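Side-chain contacts in endoribonuclease L-PSP/chorismate mutase-like domain-containing protein (Agrobacterium tumefaciens, PDB 3D01), which is of unknown function but belongs to the YjgF-like family, whose members include putative endoribonucleases and resemble chorismate mutase in fold: residues F38-G42 with N43-V47; N127-A130 with T131-E135; R66-V70 with A71-R75; G94-S97 with K98-R101. All coordinates share one frame; numbering follows the deposited sequence.

Contact 1 (F38-G42 with N43-V47); sequences FTISG and NLLYV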
# COMPACT_ATOMS: atom_id res chain seq x y z
N PHE I 38 15.07 -0.13 1.02
CA PHE I 38 14.47 0.87 0.15
C PHE I 38 14.86 0.61 -1.30
O PHE I 38 15.87 -0.06 -1.58
CB PHE I 38 14.90 2.29 0.58
CG PHE I 38 16.42 2.50 0.58
CD1 PHE I 38 17.08 2.83 -0.58
CD2 PHE I 38 17.16 2.35 1.74
CE1 PHE I 38 18.49 2.99 -0.59
CE2 PHE I 38 18.53 2.51 1.75
CZ PHE I 38 19.19 2.84 0.58
N THR I 39 14.06 1.15 -2.22
CA THR I 39 14.40 1.18 -3.64
C THR I 39 14.12 2.60 -4.11
O THR I 39 13.37 3.33 -3.45
CB THR I 39 13.57 0.20 -4.50
OG1 THR I 39 12.17 0.40 -4.28
CG2 THR I 39 13.93 -1.23 -4.21
N ILE I 40 14.71 2.98 -5.24
CA ILE I 40 14.43 4.29 -5.83
C ILE I 40 14.03 4.06 -7.27
O ILE I 40 14.69 3.31 -7.98
CB ILE I 40 15.68 5.22 -5.86
CG1 ILE I 40 16.08 5.64 -4.46
CG2 ILE I 40 15.39 6.48 -6.64
CD1 ILE I 40 17.52 6.08 -4.35
N SER I 41 12.95 4.68 -7.69
CA SER I 41 12.56 4.70 -9.09
C SER I 41 12.30 6.17 -9.49
O SER I 41 11.39 6.81 -8.99
CB SER I 41 11.31 3.84 -9.34
OG SER I 41 10.91 3.92 -10.71
N GLY I 42 13.14 6.69 -10.40
CA GLY I 42 13.09 8.10 -10.74
C GLY I 42 13.42 8.91 -9.50
O GLY I 42 14.47 8.70 -8.90
N ASN I 43 12.52 9.82 -9.12
CA ASN I 43 12.68 10.62 -7.91
C ASN I 43 11.77 10.18 -6.75
O ASN I 43 11.49 10.97 -5.86
CB ASN I 43 12.51 12.11 -8.19
CG ASN I 43 11.10 12.50 -8.46
OD1 ASN I 43 10.22 11.67 -8.63
ND2 ASN I 43 10.86 13.82 -8.51
N LEU I 44 11.32 8.93 -6.80
CA LEU I 44 10.53 8.32 -5.72
C LEU I 44 11.36 7.25 -5.02
O LEU I 44 11.94 6.37 -5.66
CB LEU I 44 9.22 7.73 -6.23
CG LEU I 44 8.19 8.75 -6.71
CD1 LEU I 44 6.94 8.05 -7.24
CD2 LEU I 44 7.80 9.77 -5.67
N LEU I 45 11.39 7.36 -3.70
CA LEU I 45 12.09 6.47 -2.79
C LEU I 45 11.01 5.69 -2.06
O LEU I 45 10.17 6.29 -1.40
CB LEU I 45 12.89 7.28 -1.77
CG LEU I 45 13.58 6.58 -0.58
CD1 LEU I 45 14.57 5.46 -1.01
CD2 LEU I 45 14.28 7.62 0.29
N TYR I 46 11.05 4.38 -2.22
CA TYR I 46 10.11 3.45 -1.56
C TYR I 46 10.81 2.81 -0.40
O TYR I 46 11.76 2.04 -0.59
CB TYR I 46 9.71 2.35 -2.52
CG TYR I 46 8.65 2.77 -3.47
CD1 TYR I 46 7.36 2.34 -3.27
CD2 TYR I 46 8.93 3.57 -4.55
CE1 TYR I 46 6.35 2.69 -4.12
CE2 TYR I 46 7.88 3.95 -5.45
CZ TYR I 46 6.60 3.50 -5.20
OH TYR I 46 5.53 3.78 -6.01
N VAL I 47 10.34 3.10 0.81
CA VAL I 47 10.98 2.60 2.01
C VAL I 47 10.13 1.43 2.49
O VAL I 47 8.89 1.54 2.59
CB VAL I 47 11.06 3.68 3.13
CG1 VAL I 47 11.76 3.11 4.37
CG2 VAL I 47 11.76 4.95 2.61
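The first torsions of F38 and L45 bring their side chains together. The ring of F38 is set between its own backbone N and carbonyl carbon (chi1 58°). L45 carries CG opposite its backbone N (chi1 172°), and its second torsion (chi2 56°) then turns CD1 toward strand 38-41. L45 CD1 lies 3.6 Å from F38 CB and obliquely against the start of the ring. The same methyl is 3.8 Å from I40 CG1, so one leucine branch fits between two side chains on one face of the sheet.

The two strands form a beta hairpin closed by a type II' turn from S41 to L44. G42 takes the positive phi of this turn. S41 and L44 pair twice: S41 N reaches L44 O at 2.8 Å, and L44 N reaches S41 O at 3.0 Å. T39 and Y46 form the next hydrogen-bonded pair, with Y46 N 2.8 Å from T39 O. On this other face T39 OG1 sits 3.6 Å from Y46 CB and oblique to the ring.

The two faces have different neighbours. F38 and L45 pack on A91 of helix 70-91. T39 OG1 bonds to I103 O of the second subunit, and S41 OG bonds to E162 of that subunit. Y46 also packs on Y46 of the third subunit. The chemistry thus differs by face: F38 and L45 make apolar contacts with the chain's own helix, while the hydroxyls of T39 and S41, on the face that also carries L44 and Y46, have their partners on the second subunit.

Contact 2 (N127-A130 with T131-E135); sequences NLIA and TVLGE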
# COMPACT_ATOMS: atom_id res chain seq x y z
N ASN I 127 3.03 13.31 13.21
CA ASN I 127 3.42 14.50 13.96
C ASN I 127 4.95 14.66 14.02
O ASN I 127 5.51 15.76 13.84
CB ASN I 127 2.84 14.43 15.36
CG ASN I 127 1.33 14.62 15.41
OD1 ASN I 127 0.69 15.07 14.44
ND2 ASN I 127 0.75 14.29 16.54
N LEU I 128 5.63 13.55 14.22
CA LEU I 128 7.07 13.53 14.32
C LEU I 128 7.67 13.93 12.97
O LEU I 128 8.53 14.81 12.89
CB LEU I 128 7.59 12.15 14.82
CG LEU I 128 9.11 12.02 14.95
CD1 LEU I 128 9.53 10.98 16.01
CD2 LEU I 128 9.82 11.74 13.60
N ILE I 129 7.21 13.30 11.91
CA ILE I 129 7.71 13.60 10.56
C ILE I 129 7.44 15.04 10.09
O ILE I 129 8.36 15.68 9.56
CB ILE I 129 7.13 12.61 9.53
CG1 ILE I 129 7.72 11.22 9.81
CG2 ILE I 129 7.37 13.12 8.11
CD1 ILE I 129 7.12 10.12 9.00
N ALA I 130 6.22 15.53 10.28
CA ALA I 130 5.88 16.92 9.94
C ALA I 130 6.69 17.92 10.78
O ALA I 130 7.15 18.95 10.22
CB ALA I 130 4.41 17.16 10.09
N THR I 131 6.90 17.62 12.07
CA THR I 131 7.71 18.49 12.95
C THR I 131 9.17 18.65 12.51
O THR I 131 9.67 19.77 12.44
CB THR I 131 7.67 18.03 14.42
OG1 THR I 131 6.31 18.07 14.86
CG2 THR I 131 8.53 18.94 15.32
N VAL I 132 9.83 17.55 12.23
CA VAL I 132 11.25 17.51 11.91
C VAL I 132 11.53 18.05 10.49
O VAL I 132 12.56 18.71 10.27
CB VAL I 132 11.78 16.05 12.11
CG1 VAL I 132 13.09 15.84 11.45
CG2 VAL I 132 11.85 15.72 13.63
N LEU I 133 10.59 17.82 9.56
CA LEU I 133 10.75 18.19 8.17
C LEU I 133 10.04 19.47 7.77
O LEU I 133 10.33 20.03 6.73
CB LEU I 133 10.29 17.06 7.25
CG LEU I 133 11.11 15.76 7.29
CD1 LEU I 133 10.48 14.74 6.32
CD2 LEU I 133 12.62 15.97 6.97
N GLY I 134 9.10 19.92 8.58
CA GLY I 134 8.24 21.03 8.20
C GLY I 134 7.25 20.69 7.11
O GLY I 134 6.81 19.52 7.01
N GLU I 135 6.87 21.69 6.30
CA GLU I 135 5.84 21.50 5.28
C GLU I 135 6.11 20.30 4.38
O GLU I 135 5.17 19.55 4.06
CB GLU I 135 5.61 22.77 4.44
CG GLU I 135 4.74 22.58 3.15
CD GLU I 135 3.27 22.22 3.42
OE1 GLU I 135 2.67 22.82 4.37
OE2 GLU I 135 2.71 21.36 2.69
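T131 and N127 meet on the exposed side of helix 118-133, one turn apart. T131 OG1 donates to N127 O at 2.6 Å. T131 N donates to the same oxygen at 2.9 Å. The two donors arrive from opposite faces of the carbonyl plane, so this oxygen is gripped twice. The torsion of T131 makes this possible: OG1 lies beside the backbone N (chi1 -60°) and folds back along the helix. The hydroxyl of an exposed residue is thereby tied to the main chain.

In contrast to this polar, solvent-facing side, the other side is apolar and packed against the rest of the fold. L128, I129 and V132 are buried, L133 partly so. I129 and L133 lie side by side and point the same way, with I129 CG2 3.9 Å from L133 CD1. L133 CB also rests 3.3 Å from I129 O. L128 and V132 are looser toward each other, with CD2 and CG2 4.5 Å apart, but V132 CG2 packs on L128 O. The backbone bonds from V132 N to L128 O and from L133 N to I129 O keep the helical spacing. The helix ends here. G134 leaves it with positive phi (71°), and its N makes a short but poorly angled, weak bond to A130 O.

This is the last turn of the helix in a beta-alpha-beta unit that joins the parallel strands 99-110 and 140-146. I129 and L133 rest on strand 99-110, at V102. L128 packs on V82 and L85 of helix 70-91. V132 turns to I14 and L21 of helix 3-21. On another side, N127 and A130 pack on N34 of the third subunit.

Contact 3 (R66-V70 with A71-R75); sequences RDVDV and ASAQR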
# COMPACT_ATOMS: atom_id res chain seq x y z
N ARG I 66 -5.20 -4.33 23.74
CA ARG I 66 -5.03 -5.48 24.63
C ARG I 66 -3.73 -5.40 25.41
O ARG I 66 -3.77 -5.45 26.61
CB ARG I 66 -5.12 -6.79 23.86
CG ARG I 66 -4.86 -8.02 24.70
CD ARG I 66 -4.97 -9.33 23.95
NE ARG I 66 -4.72 -10.41 24.89
CZ ARG I 66 -5.60 -10.87 25.76
NH1 ARG I 66 -6.87 -10.51 25.72
NH2 ARG I 66 -5.21 -11.77 26.66
N ASP I 67 -2.60 -5.35 24.70
CA ASP I 67 -1.28 -5.38 25.32
C ASP I 67 -0.70 -3.97 25.52
O ASP I 67 0.09 -3.74 26.45
CB ASP I 67 -0.35 -6.17 24.43
CG ASP I 67 -0.81 -7.60 24.25
OD1 ASP I 67 -0.97 -8.30 25.28
OD2 ASP I 67 -1.04 -8.01 23.11
N VAL I 68 -1.10 -3.06 24.65
CA VAL I 68 -0.58 -1.69 24.62
C VAL I 68 -1.73 -0.72 24.46
O VAL I 68 -2.73 -1.02 23.82
CB VAL I 68 0.47 -1.49 23.48
CG1 VAL I 68 1.52 -2.60 23.61
CG2 VAL I 68 -0.11 -1.53 22.17
N ASP I 69 -1.57 0.44 25.09
CA ASP I 69 -2.54 1.51 24.99
C ASP I 69 -2.14 2.50 23.89
O ASP I 69 -1.10 2.35 23.26
CB ASP I 69 -2.72 2.20 26.35
CG ASP I 69 -1.47 2.96 26.87
OD1 ASP I 69 -0.46 3.14 26.17
OD2 ASP I 69 -1.53 3.39 28.05
N VAL I 70 -2.95 3.54 23.70
CA VAL I 70 -2.73 4.44 22.60
C VAL I 70 -1.39 5.18 22.76
O VAL I 70 -0.61 5.32 21.79
CB VAL I 70 -3.90 5.41 22.37
CG1 VAL I 70 -3.50 6.52 21.37
CG2 VAL I 70 -5.13 4.62 21.86
N ALA I 71 -1.12 5.64 23.97
CA ALA I 71 0.12 6.41 24.20
C ALA I 71 1.36 5.55 23.85
O ALA I 71 2.27 5.99 23.14
CB ALA I 71 0.17 6.91 25.64
N SER I 72 1.38 4.31 24.32
CA SER I 72 2.50 3.42 24.00
C SER I 72 2.61 3.12 22.49
O SER I 72 3.69 3.02 21.94
CB SER I 72 2.39 2.11 24.77
OG SER I 72 2.49 2.36 26.15
N ALA I 73 1.45 2.94 21.85
CA ALA I 73 1.38 2.70 20.42
C ALA I 73 1.87 3.93 19.64
O ALA I 73 2.54 3.79 18.62
CB ALA I 73 -0.06 2.34 20.00
N GLN I 74 1.53 5.13 20.12
CA GLN I 74 2.06 6.35 19.51
C GLN I 74 3.60 6.39 19.56
O GLN I 74 4.24 6.78 18.60
CB GLN I 74 1.48 7.58 20.18
CG GLN I 74 0.05 7.84 19.74
CD GLN I 74 -0.68 8.87 20.57
OE1 GLN I 74 -0.35 9.11 21.74
NE2 GLN I 74 -1.68 9.52 19.96
N ARG I 75 4.20 6.02 20.68
CA ARG I 75 5.65 5.88 20.75
C ARG I 75 6.17 4.87 19.75
O ARG I 75 7.17 5.09 19.12
CB ARG I 75 6.09 5.40 22.11
CG ARG I 75 7.61 5.39 22.33
CD ARG I 75 8.24 6.77 22.18
NE ARG I 75 7.44 7.77 22.89
CZ ARG I 75 7.77 9.05 23.08
NH1 ARG I 75 8.94 9.52 22.65
NH2 ARG I 75 6.93 9.86 23.72
O HOH W 1 0.62 0.30 27.09
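D69 and S72 meet where an irregular segment, 66-70, turns into helix 70-91. D69 is the N-cap. Its backbone is still extended (psi 180°), and helical angles begin at V70. The first turn is then closed by A73 N bonding to D69 O at 3.0 Å and by Q74 N bonding to V70 O at 2.7 Å.

The D69 side chain supplies the cap itself. Its CG lies between the backbone N and the carbonyl carbon (chi1 66°), which brings OD1 over the open end of the helix. S72 N donates to OD1 at 2.9 Å in a nearly straight bond (166°). The carboxylate thus takes up an N-H that has no helical carbonyl before it, and its negative charge probably suits the positive end of the helix dipole.

V70 and Q74 cross one turn further on. V70 CG1 touches the amide of Q74, 3.8 Å from CD. The far end of Q74 bonds through NE2 to L120 O. D67, two residues before the cap, bonds to L63 N and is in the pocket of a bound PG5 molecule, which probably comes from the crystallisation liquor. A water accepts from D69 N at 3.0 Å and also hydrogen-bonds S72 OG at 2.9 Å.

Contact 4 (G94-S97 with K98-R101); sequences GDLS and KIRR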
# COMPACT_ATOMS: atom_id res chain seq x y z
N GLY I 94 23.38 10.49 3.45
CA GLY I 94 23.58 11.31 4.64
C GLY I 94 22.74 12.58 4.71
O GLY I 94 22.73 13.26 5.73
N ASP I 95 22.01 12.87 3.64
CA ASP I 95 21.34 14.15 3.45
C ASP I 95 19.81 14.09 3.49
O ASP I 95 19.16 13.98 2.44
CB ASP I 95 21.76 14.69 2.07
CG ASP I 95 22.62 15.92 2.13
OD1 ASP I 95 23.51 16.03 3.01
OD2 ASP I 95 22.39 16.77 1.22
N LEU I 96 19.23 14.24 4.68
CA LEU I 96 17.77 14.37 4.83
C LEU I 96 17.18 15.66 4.22
O LEU I 96 15.96 15.80 4.06
CB LEU I 96 17.35 14.23 6.31
CG LEU I 96 17.32 12.80 6.87
CD1 LEU I 96 17.12 12.82 8.40
CD2 LEU I 96 16.21 11.99 6.18
N SER I 97 18.05 16.60 3.88
CA SER I 97 17.62 17.83 3.21
C SER I 97 17.26 17.59 1.74
O SER I 97 16.64 18.46 1.11
CB SER I 97 18.72 18.88 3.32
OG SER I 97 19.96 18.35 2.88
N LYS I 98 17.63 16.43 1.21
CA LYS I 98 17.28 16.07 -0.16
C LYS I 98 15.89 15.42 -0.26
O LYS I 98 15.46 15.04 -1.34
CB LYS I 98 18.36 15.19 -0.78
CG LYS I 98 19.67 15.95 -1.08
CD LYS I 98 20.83 15.01 -1.35
CE LYS I 98 22.16 15.79 -1.65
NZ LYS I 98 23.36 15.17 -0.99
N ILE I 99 15.18 15.31 0.87
CA ILE I 99 13.73 15.04 0.86
C ILE I 99 12.99 16.22 0.27
O ILE I 99 13.12 17.33 0.80
CB ILE I 99 13.15 14.79 2.29
CG1 ILE I 99 13.76 13.53 2.91
CG2 ILE I 99 11.60 14.69 2.25
CD1 ILE I 99 13.54 13.41 4.42
N ARG I 100 12.23 16.00 -0.81
CA ARG I 100 11.38 17.05 -1.38
C ARG I 100 10.00 17.05 -0.75
O ARG I 100 9.47 18.09 -0.37
CB ARG I 100 11.25 16.91 -2.89
CG ARG I 100 12.57 17.10 -3.65
CD ARG I 100 12.33 17.00 -5.17
NE ARG I 100 11.36 17.99 -5.65
CZ ARG I 100 11.63 19.27 -5.92
NH1 ARG I 100 12.86 19.78 -5.75
NH2 ARG I 100 10.66 20.07 -6.35
N ARG I 101 9.41 15.87 -0.63
CA ARG I 101 8.08 15.70 -0.03
C ARG I 101 7.95 14.26 0.46
O ARG I 101 8.34 13.33 -0.24
CB ARG I 101 7.03 15.97 -1.10
CG ARG I 101 5.62 15.48 -0.84
CD ARG I 101 4.98 16.22 0.27
NE ARG I 101 4.78 17.59 -0.14
CZ ARG I 101 4.33 18.56 0.64
NH1 ARG I 101 4.00 18.34 1.91
NH2 ARG I 101 4.21 19.79 0.13
O HOH W 2 14.13 18.27 3.38
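D95 and K98 form a salt bridge over a short turn. K98 NZ stands 2.9 Å from D95 OD2, and the hydrogen bond within this pair is weak. The lysine chain runs across the aspartate, with CD 3.6 Å from D95 CB, and bends at its last torsion (chi4 139°) to bring NZ to the carboxylate. In the same turn, K98 N donates to D95 O at 3.1 Å.

L96 and I99 make the apolar half. They lie side by side and point the same way, with L96 CD2 and I99 CD1 in tight contact at 3.5 Å. I99 N adds a weak bond to L96 O. A water donates to both L96 O, at 3.1 Å, and I99 O, at 2.9 Å.

The turn includes a 3-10 segment that leads from helix 70-91 into strand 99-110. The strand starts with a classic beta bulge, where R100 and R101 both face E162. R100 forms salt bridges to E162 and D164.

Around this shell, L96 and I99 both pack on V88 of helix 70-91. L96 also touches I14 of helix 3-21. S97 OG hydrogen-bonds to F7 O and S11 OG of that same helix.

Overall arrangement
The four contacts follow one another along the chain, and none nests in or crosses another. Contact 1 comes first and closes the hairpin of strands 38-41 and 44-54. Contact 3 opens helix 70-91, its centre about 31 Å from that of contact 1, on the opposite side of the chain's centre. Contact 4 closes the turn from that helix into strand 99-110. Its centre is about 13 Å from that of contact 1, and both reach the same sheet. Contact 2 ends helix 118-133, the next helix in the chain, and touches contact 4: L133 packs on I99, and E135 forms a long, weak ion pair with R101. Contacts 1 and 2 both meet the third subunit.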